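Local coordinates for protein endonuclease and methylase LlaGI (Lactococcus lactis, PDB 5FFJ) that probably recognises and methylates specific DNA sequences and, in its full-length form, couples ATP-driven motor activity to DNA cleavage in restriction-modification, at residues D882-N887 / R935-K940; F942-I947 / V983-D988. All blocks are in the same frame, centred on the assembly; numbering follows the deposited sequence.

Contact 1: D882-N887 / R935-K940; sequences DSYVKN and RKSLFK
Y884 and S937 bring the two backbones to 6.4 Å between their CA atoms, with N887 and K936 next in register at 6.8 Å, so the chain leaving helix 874-885 meets the flank of helix 932-941 at two points. At the first, S937 approaches the edge of the Y884 ring: its CB lies in the ring plane, 3.7 Å from CE1. The ring's V901, I904 and R905 neighbours belong to helix 899-910. S937 OG is bonded to G933 O within its own helix and stands 3.3 Å from N887 ND2. At the second point K936 leaves its helix with CG anti to the backbone N (chi1 -177°), runs extended, then bends at chi4 (-73°), which carries NZ across N887 at about a right angle to donate to OD1. That bond is modelled at a doubtful 2.4 Å between K936 NZ and N887 OD1; N887 ND2 turns back to S883 O, also doubtfully short. With an alanine at K936, the oxygen OD1 of N887 would probably lose its lysine donor, leaving the amide held mainly through ND2. The chemistry is therefore split: polar and lysine-borne at the partly exposed margin, a serine CB and OG set against the edge of the buried tyrosine ring.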
ATOM      1  N   ASP A 882      -4.926  31.359  -2.744  1.00 64.32           N
ATOM      2  CA  ASP A 882      -4.886  32.771  -2.371  1.00 65.02           C
ATOM      3  C   ASP A 882      -3.934  33.036  -1.205  1.00 62.19           C
ATOM      4  O   ASP A 882      -3.516  34.177  -0.988  1.00 60.40           O
ATOM      5  CB  ASP A 882      -6.291  33.264  -2.012  1.00 66.61           C
ATOM      6  CG  ASP A 882      -7.243  33.233  -3.196  1.00 68.12           C
ATOM      7  OD1 ASP A 882      -6.801  33.508  -4.331  1.00 59.15           O
ATOM      8  OD2 ASP A 882      -8.438  32.932  -2.987  1.00 72.97           O
ATOM      9  N   SER A 883      -3.595  31.987  -0.462  1.00 66.35           N
ATOM     10  CA  SER A 883      -2.740  32.120   0.715  1.00 68.86           C
ATOM     11  C   SER A 883      -1.330  31.590   0.473  1.00 65.81           C
ATOM     12  O   SER A 883      -0.402  32.359   0.223  1.00 60.83           O
ATOM     13  CB  SER A 883      -3.365  31.388   1.906  1.00 64.15           C
ATOM     14  OG  SER A 883      -3.625  30.030   1.596  1.00 68.99           O
ATOM     15  N   TYR A 884      -1.182  30.272   0.548  1.00 68.29           N
ATOM     16  CA  TYR A 884       0.131  29.638   0.503  1.00 67.56           C
ATOM     17  C   TYR A 884       0.810  29.811  -0.853  1.00 63.73           C
ATOM     18  O   TYR A 884       1.981  30.185  -0.925  1.00 52.29           O
ATOM     19  CB  TYR A 884       0.004  28.149   0.832  1.00 66.94           C
ATOM     20  CG  TYR A 884      -0.678  27.860   2.154  1.00 55.48           C
ATOM     21  CD1 TYR A 884      -0.649  28.782   3.194  1.00 49.90           C
ATOM     22  CD2 TYR A 884      -1.351  26.664   2.361  1.00 61.81           C
ATOM     23  CE1 TYR A 884      -1.272  28.517   4.402  1.00 54.62           C
ATOM     24  CE2 TYR A 884      -1.975  26.390   3.563  1.00 59.37           C
ATOM     25  CZ  TYR A 884      -1.933  27.318   4.579  1.00 56.69           C
ATOM     26  OH  TYR A 884      -2.556  27.041   5.775  1.00 52.08           O
ATOM     27  N   VAL A 885       0.073  29.539  -1.925  1.00 53.83           N
ATOM     28  CA  VAL A 885       0.634  29.600  -3.269  1.00 54.40           C
ATOM     29  C   VAL A 885       0.977  31.032  -3.668  1.00 54.41           C
ATOM     30  O   VAL A 885       1.989  31.279  -4.324  1.00 60.17           O
ATOM     31  CB  VAL A 885      -0.339  29.009  -4.302  1.00 49.33           C
ATOM     32  CG1 VAL A 885       0.253  29.088  -5.701  1.00 54.36           C
ATOM     33  CG2 VAL A 885      -0.674  27.568  -3.945  1.00 53.69           C
ATOM     34  N   LYS A 886       0.123  31.972  -3.274  1.00 58.10           N
ATOM     35  CA  LYS A 886       0.303  33.373  -3.632  1.00 53.78           C
ATOM     36  C   LYS A 886       1.596  33.945  -3.054  1.00 58.01           C
ATOM     37  O   LYS A 886       2.296  34.706  -3.719  1.00 60.63           O
ATOM     38  CB  LYS A 886      -0.894  34.199  -3.152  1.00 65.71           C
ATOM     39  CG  LYS A 886      -0.820  35.673  -3.522  1.00 69.02           C
ATOM     40  N   ASN A 887       1.909  33.571  -1.817  1.00 56.85           N
ATOM     41  CA  ASN A 887       3.079  34.108  -1.129  1.00 63.06           C
ATOM     42  C   ASN A 887       4.391  33.450  -1.551  1.00 63.50           C
ATOM     43  O   ASN A 887       5.461  33.833  -1.076  1.00 71.93           O
ATOM     44  CB  ASN A 887       2.907  33.960   0.383  1.00 67.98           C
ATOM     45  CG  ASN A 887       1.798  34.833   0.933  1.00 64.66           C
ATOM     46  OD1 ASN A 887       1.933  36.054   1.017  1.00 60.19           O
ATOM     47  ND2 ASN A 887       0.693  34.208   1.320  1.00 58.80           N
ATOM     48  N   ARG A 935       5.124  29.292   5.074  1.00 58.56           N
ATOM     49  CA  ARG A 935       5.815  29.804   6.251  1.00 66.85           C
ATOM     50  C   ARG A 935       5.554  31.298   6.424  1.00 67.44           C
ATOM     51  O   ARG A 935       5.576  31.815   7.541  1.00 68.50           O
ATOM     52  CB  ARG A 935       7.320  29.535   6.155  1.00 57.88           C
ATOM     53  CG  ARG A 935       7.682  28.057   6.158  1.00 53.19           C
ATOM     54  CD  ARG A 935       9.174  27.835   6.337  1.00 55.58           C
ATOM     55  NE  ARG A 935       9.968  28.353   5.222  1.00 58.31           N
ATOM     56  CZ  ARG A 935      10.201  27.693   4.090  1.00 47.61           C
ATOM     57  NH1 ARG A 935       9.693  26.483   3.898  1.00 49.92           N
ATOM     58  NH2 ARG A 935      10.943  28.250   3.140  1.00 35.60           N
ATOM     59  N   LYS A 936       5.306  31.986   5.314  1.00 62.68           N
ATOM     60  CA  LYS A 936       4.967  33.404   5.356  1.00 65.26           C
ATOM     61  C   LYS A 936       3.559  33.574   5.918  1.00 62.52           C
ATOM     62  O   LYS A 936       3.285  34.520   6.655  1.00 59.58           O
ATOM     63  CB  LYS A 936       5.074  34.031   3.961  1.00 59.97           C
ATOM     64  CG  LYS A 936       4.803  35.529   3.921  1.00 60.45           C
ATOM     65  CD  LYS A 936       5.318  36.151   2.627  1.00 69.15           C
ATOM     66  CE  LYS A 936       4.853  37.588   2.459  1.00 69.78           C
ATOM     67  NZ  LYS A 936       3.406  37.678   2.108  1.00 79.29           N
ATOM     68  N   SER A 937       2.677  32.639   5.575  1.00 53.06           N
ATOM     69  CA  SER A 937       1.296  32.668   6.045  1.00 60.18           C
ATOM     70  C   SER A 937       1.192  32.331   7.530  1.00 58.89           C
ATOM     71  O   SER A 937       0.622  33.095   8.306  1.00 69.59           O
ATOM     72  CB  SER A 937       0.436  31.694   5.235  1.00 40.87           C
ATOM     73  OG  SER A 937       0.337  32.101   3.882  1.00 59.27           O
ATOM     74  N   LEU A 938       1.743  31.182   7.916  1.00 56.81           N
ATOM     75  CA  LEU A 938       1.657  30.710   9.295  1.00 60.23           C
ATOM     76  C   LEU A 938       2.218  31.728  10.286  1.00 60.86           C
ATOM     77  O   LEU A 938       1.800  31.771  11.441  1.00 63.46           O
ATOM     78  CB  LEU A 938       2.398  29.378   9.452  1.00 62.65           C
ATOM     79  CG  LEU A 938       1.823  28.164   8.716  1.00 52.14           C
ATOM     80  CD1 LEU A 938       2.779  26.989   8.825  1.00 66.80           C
ATOM     81  CD2 LEU A 938       0.451  27.785   9.252  1.00 69.03           C
ATOM     82  N   PHE A 939       3.161  32.547   9.833  1.00 57.59           N
ATOM     83  CA  PHE A 939       3.782  33.538  10.703  1.00 56.27           C
ATOM     84  C   PHE A 939       2.857  34.734  10.905  1.00 74.76           C
ATOM     85  O   PHE A 939       2.919  35.413  11.932  1.00 76.85           O
ATOM     86  CB  PHE A 939       5.122  33.991  10.122  1.00 53.60           C
ATOM     87  CG  PHE A 939       5.994  34.726  11.102  1.00 52.86           C
ATOM     88  CD1 PHE A 939       6.264  34.189  12.351  1.00 62.20           C
ATOM     89  CD2 PHE A 939       6.562  35.942  10.766  1.00 58.01           C
ATOM     90  CE1 PHE A 939       7.068  34.860  13.251  1.00 69.47           C
ATOM     91  CE2 PHE A 939       7.372  36.617  11.660  1.00 45.78           C
ATOM     92  CZ  PHE A 939       7.625  36.076  12.903  1.00 63.39           C
ATOM     93  N   LYS A 940       1.999  34.984   9.919  1.00 69.20           N
ATOM     94  CA  LYS A 940       1.010  36.055  10.003  1.00 66.80           C
ATOM     95  C   LYS A 940      -0.296  35.550  10.612  1.00 71.27           C
ATOM     96  O   LYS A 940      -0.897  36.219  11.451  1.00 75.84           O
ATOM     97  CB  LYS A 940       0.741  36.651   8.616  1.00 55.64           C
ATOM     98  CG  LYS A 940       1.905  37.442   8.033  1.00 54.99           C
ATOM     99  CD  LYS A 940       1.548  38.044   6.680  1.00 61.07           C
ATOM    100  CE  LYS A 940       2.656  38.947   6.161  1.00 60.38           C
ATOM    101  NZ  LYS A 940       2.285  39.600   4.874  1.00 78.20           N
TER

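Contact 2: F942-I947 / V983-D988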
ATOM      1  N   PHE A 942      -0.803  33.197  12.651  1.00 75.08           N
ATOM      2  CA  PHE A 942      -0.661  32.723  14.025  1.00 56.44           C
ATOM      3  C   PHE A 942       0.321  33.577  14.818  1.00 76.58           C
ATOM      4  O   PHE A 942       1.171  34.264  14.249  1.00 71.29           O
ATOM      5  CB  PHE A 942      -0.209  31.263  14.041  1.00 70.70           C
ATOM      6  CG  PHE A 942      -1.201  30.317  13.430  1.00 76.45           C
ATOM      7  CD1 PHE A 942      -1.193  30.066  12.068  1.00 61.92           C
ATOM      8  CD2 PHE A 942      -2.145  29.683  14.219  1.00 78.12           C
ATOM      9  CE1 PHE A 942      -2.109  29.195  11.506  1.00 71.20           C
ATOM     10  CE2 PHE A 942      -3.061  28.811  13.664  1.00 73.49           C
ATOM     11  CZ  PHE A 942      -3.044  28.567  12.305  1.00 72.11           C
ATOM     12  N   ASN A 943       0.195  33.512  16.140  1.00 79.94           N
ATOM     13  CA  ASN A 943       1.012  34.312  17.041  1.00 84.41           C
ATOM     14  C   ASN A 943       2.202  33.520  17.561  1.00 83.32           C
ATOM     15  O   ASN A 943       3.350  33.949  17.443  1.00 84.45           O
ATOM     16  CB  ASN A 943       0.162  34.808  18.209  1.00 87.38           C
ATOM     17  CG  ASN A 943      -1.124  35.458  17.750  1.00 83.57           C
ATOM     18  OD1 ASN A 943      -2.211  34.931  17.974  1.00 87.91           O
ATOM     19  ND2 ASN A 943      -1.004  36.606  17.096  1.00 75.80           N
ATOM     20  N   HIS A 944       1.910  32.362  18.144  1.00 82.42           N
ATOM     21  CA  HIS A 944       2.943  31.461  18.633  1.00 86.19           C
ATOM     22  C   HIS A 944       2.853  30.125  17.904  1.00 86.60           C
ATOM     23  O   HIS A 944       1.776  29.536  17.797  1.00 80.84           O
ATOM     24  CB  HIS A 944       2.812  31.254  20.144  1.00 86.88           C
ATOM     25  CG  HIS A 944       2.819  32.527  20.933  1.00 91.13           C
ATOM     26  ND1 HIS A 944       3.969  33.073  21.458  1.00 94.25           N
ATOM     27  CD2 HIS A 944       1.811  33.359  21.291  1.00 93.73           C
ATOM     28  CE1 HIS A 944       3.672  34.186  22.103  1.00104.75           C
ATOM     29  NE2 HIS A 944       2.369  34.383  22.017  1.00107.36           N
ATOM     30  N   LEU A 945       3.989  29.663  17.393  1.00 84.95           N
ATOM     31  CA  LEU A 945       4.059  28.389  16.689  1.00 81.09           C
ATOM     32  C   LEU A 945       5.270  27.594  17.154  1.00 61.02           C
ATOM     33  O   LEU A 945       6.410  27.994  16.916  1.00 68.42           O
ATOM     34  CB  LEU A 945       4.123  28.612  15.176  1.00 83.47           C
ATOM     35  CG  LEU A 945       2.852  29.198  14.561  1.00 85.70           C
ATOM     36  N   TYR A 946       5.018  26.477  17.833  1.00 78.63           N
ATOM     37  CA  TYR A 946       6.095  25.576  18.225  1.00 77.30           C
ATOM     38  C   TYR A 946       6.221  24.457  17.197  1.00 69.84           C
ATOM     39  O   TYR A 946       5.284  23.681  16.991  1.00 61.29           O
ATOM     40  CB  TYR A 946       5.862  24.988  19.619  1.00 79.49           C
ATOM     41  CG  TYR A 946       5.528  26.007  20.690  1.00 88.29           C
ATOM     42  CD1 TYR A 946       4.237  26.503  20.834  1.00 90.11           C
ATOM     43  CD2 TYR A 946       6.505  26.463  21.566  1.00 92.10           C
ATOM     44  CE1 TYR A 946       3.933  27.430  21.815  1.00 97.29           C
ATOM     45  CE2 TYR A 946       6.209  27.388  22.550  1.00 93.84           C
ATOM     46  CZ  TYR A 946       4.924  27.868  22.670  1.00 97.08           C
ATOM     47  OH  TYR A 946       4.628  28.789  23.647  1.00 90.95           O
ATOM     48  N   ILE A 947       7.382  24.389  16.551  1.00 61.32           N
ATOM     49  CA  ILE A 947       7.657  23.371  15.544  1.00 71.95           C
ATOM     50  C   ILE A 947       8.658  22.351  16.083  1.00 64.16           C
ATOM     51  O   ILE A 947       9.827  22.672  16.302  1.00 57.15           O
ATOM     52  CB  ILE A 947       8.216  23.993  14.245  1.00 66.78           C
ATOM     53  CG1 ILE A 947       7.385  25.208  13.822  1.00 51.73           C
ATOM     54  CG2 ILE A 947       8.254  22.958  13.132  1.00 71.30           C
ATOM     55  CD1 ILE A 947       5.926  24.905  13.544  1.00 64.54           C
ATOM     56  N   VAL A 983      -0.724  28.220  17.744  1.00 83.42           N
ATOM     57  CA  VAL A 983      -1.540  28.977  18.690  1.00 84.26           C
ATOM     58  C   VAL A 983      -2.113  30.235  18.043  1.00 75.19           C
ATOM     59  O   VAL A 983      -1.375  31.045  17.480  1.00 74.83           O
ATOM     60  CB  VAL A 983      -0.719  29.373  19.934  1.00 87.10           C
ATOM     61  CG1 VAL A 983      -1.507  30.320  20.834  1.00100.62           C
ATOM     62  CG2 VAL A 983      -0.294  28.129  20.701  1.00 85.48           C
ATOM     63  N   LYS A 984      -3.430  30.395  18.145  1.00 88.06           N
ATOM     64  CA  LYS A 984      -4.119  31.543  17.567  1.00 93.87           C
ATOM     65  C   LYS A 984      -4.864  32.330  18.638  1.00 99.69           C
ATOM     66  O   LYS A 984      -5.820  31.837  19.239  1.00 96.53           O
ATOM     67  CB  LYS A 984      -5.094  31.091  16.478  1.00 86.28           C
ATOM     68  CG  LYS A 984      -5.500  32.195  15.511  1.00 84.54           C
ATOM     69  CD  LYS A 984      -6.566  31.718  14.539  1.00 93.14           C
ATOM     70  CE  LYS A 984      -6.082  31.768  13.099  1.00 82.64           C
ATOM     71  NZ  LYS A 984      -7.017  31.068  12.176  1.00 92.04           N
ATOM     72  N   ASP A 985      -4.409  33.556  18.871  1.00 97.96           N
ATOM     73  CA  ASP A 985      -5.066  34.481  19.786  1.00 99.47           C
ATOM     74  C   ASP A 985      -5.119  35.857  19.133  1.00103.53           C
ATOM     75  O   ASP A 985      -4.725  36.011  17.976  1.00103.02           O
ATOM     76  CB  ASP A 985      -4.324  34.540  21.124  1.00 91.40           C
ATOM     77  CG  ASP A 985      -2.844  34.833  20.959  1.00 96.84           C
ATOM     78  OD1 ASP A 985      -2.057  33.872  20.814  1.00101.05           O
ATOM     79  OD2 ASP A 985      -2.467  36.024  20.974  1.00 76.94           O
ATOM     80  N   ASP A 986      -5.618  36.850  19.862  1.00107.21           N
ATOM     81  CA  ASP A 986      -5.530  38.233  19.412  1.00105.74           C
ATOM     82  C   ASP A 986      -4.275  38.846  20.024  1.00108.37           C
ATOM     83  O   ASP A 986      -4.129  38.917  21.244  1.00117.99           O
ATOM     84  CB  ASP A 986      -6.787  39.030  19.790  1.00104.36           C
ATOM     85  CG  ASP A 986      -6.932  39.234  21.286  1.00102.80           C
ATOM     86  OD1 ASP A 986      -7.500  38.348  21.959  1.00 93.64           O
ATOM     87  OD2 ASP A 986      -6.481  40.286  21.788  1.00 94.43           O
ATOM     88  N   SER A 987      -3.348  39.255  19.167  1.00 98.67           N
ATOM     89  CA  SER A 987      -2.078  39.796  19.627  1.00 99.93           C
ATOM     90  C   SER A 987      -1.317  40.450  18.484  1.00107.59           C
ATOM     91  O   SER A 987      -1.578  40.174  17.312  1.00103.95           O
ATOM     92  CB  SER A 987      -1.212  38.697  20.252  1.00 92.64           C
ATOM     93  OG  SER A 987      -1.791  38.178  21.436  1.00104.07           O
ATOM     94  N   ASP A 988      -0.377  41.318  18.839  1.00112.99           N
ATOM     95  CA  ASP A 988       0.545  41.902  17.874  1.00116.91           C
ATOM     96  C   ASP A 988       1.867  41.136  17.922  1.00119.83           C
ATOM     97  O   ASP A 988       2.860  41.541  17.314  1.00116.83           O
ATOM     98  CB  ASP A 988       0.768  43.387  18.170  1.00103.31           C
ATOM     99  CG  ASP A 988       0.959  44.211  16.912  1.00127.89           C
ATOM    100  OD1 ASP A 988       1.664  43.747  15.990  1.00122.80           O
ATOM    101  OD2 ASP A 988       0.398  45.325  16.843  1.00132.01           O
TER
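H944 and V983 form an antiparallel hydrogen-bonded pair, in which V983 N donates to H944 O at 2.8 Å. The return bond comes from one residue earlier, N943 N to V983 O at 3.2 Å, whereas H944 N lies 3.6 Å from V983 O. Two residues thus face one, and with N943 at phi/psi -97/-54° this is consistent with a classic beta bulge. H944 and V983 project from the same face of the sheet, their CB atoms 4.0 Å apart. On that face V983 CG2, anti to its carbonyl carbon, meets the edge of the Y946 ring at CE1. The H944 ring turns its CD2 edge to D985 OD1, 3.9 Å away, the ring and carboxylate planes 32° apart. Just before the bulge, F942 sets its CD2 edge 3.6 Å from V983 O, while CE of K984 lies over one face of the ring, displaced toward its rim. Further out, H724 of helix 707-725 meets H944 edge-to-face and also touches V983 and Y946, while H993 of strand 991-996 stacks on Y946. The reversed strand 977-984, inserted between 915-922 and 944-951, gives the 3-2-1-4-5-7-6 order of the class I methyltransferase fold, to which strands 991-996 and 1022-1024 are added, consistent with an N-6 DNA methylase.

Following the chain, helix 874-885 enters contact 1 first; the 47 residues after N887 run through helix 899-910 and strand 915-922 before helix 932-941 returns to close that loop. Contact 2 opens almost at once, as helix 932-941 leads into strand 944-951, and closes 35 residues later, after helix 959-964, when strand 977-984 comes back. The two loops are therefore in series, neither crossing nor enclosing the other. Their centres lie 15 Å apart, and L938 O packs against L945 CG at 4.2 Å. Contact 1 joins two helices of the methylase region, contact 2 two strands of its mixed sheet, and the helix-to-strand passage ties both layers together.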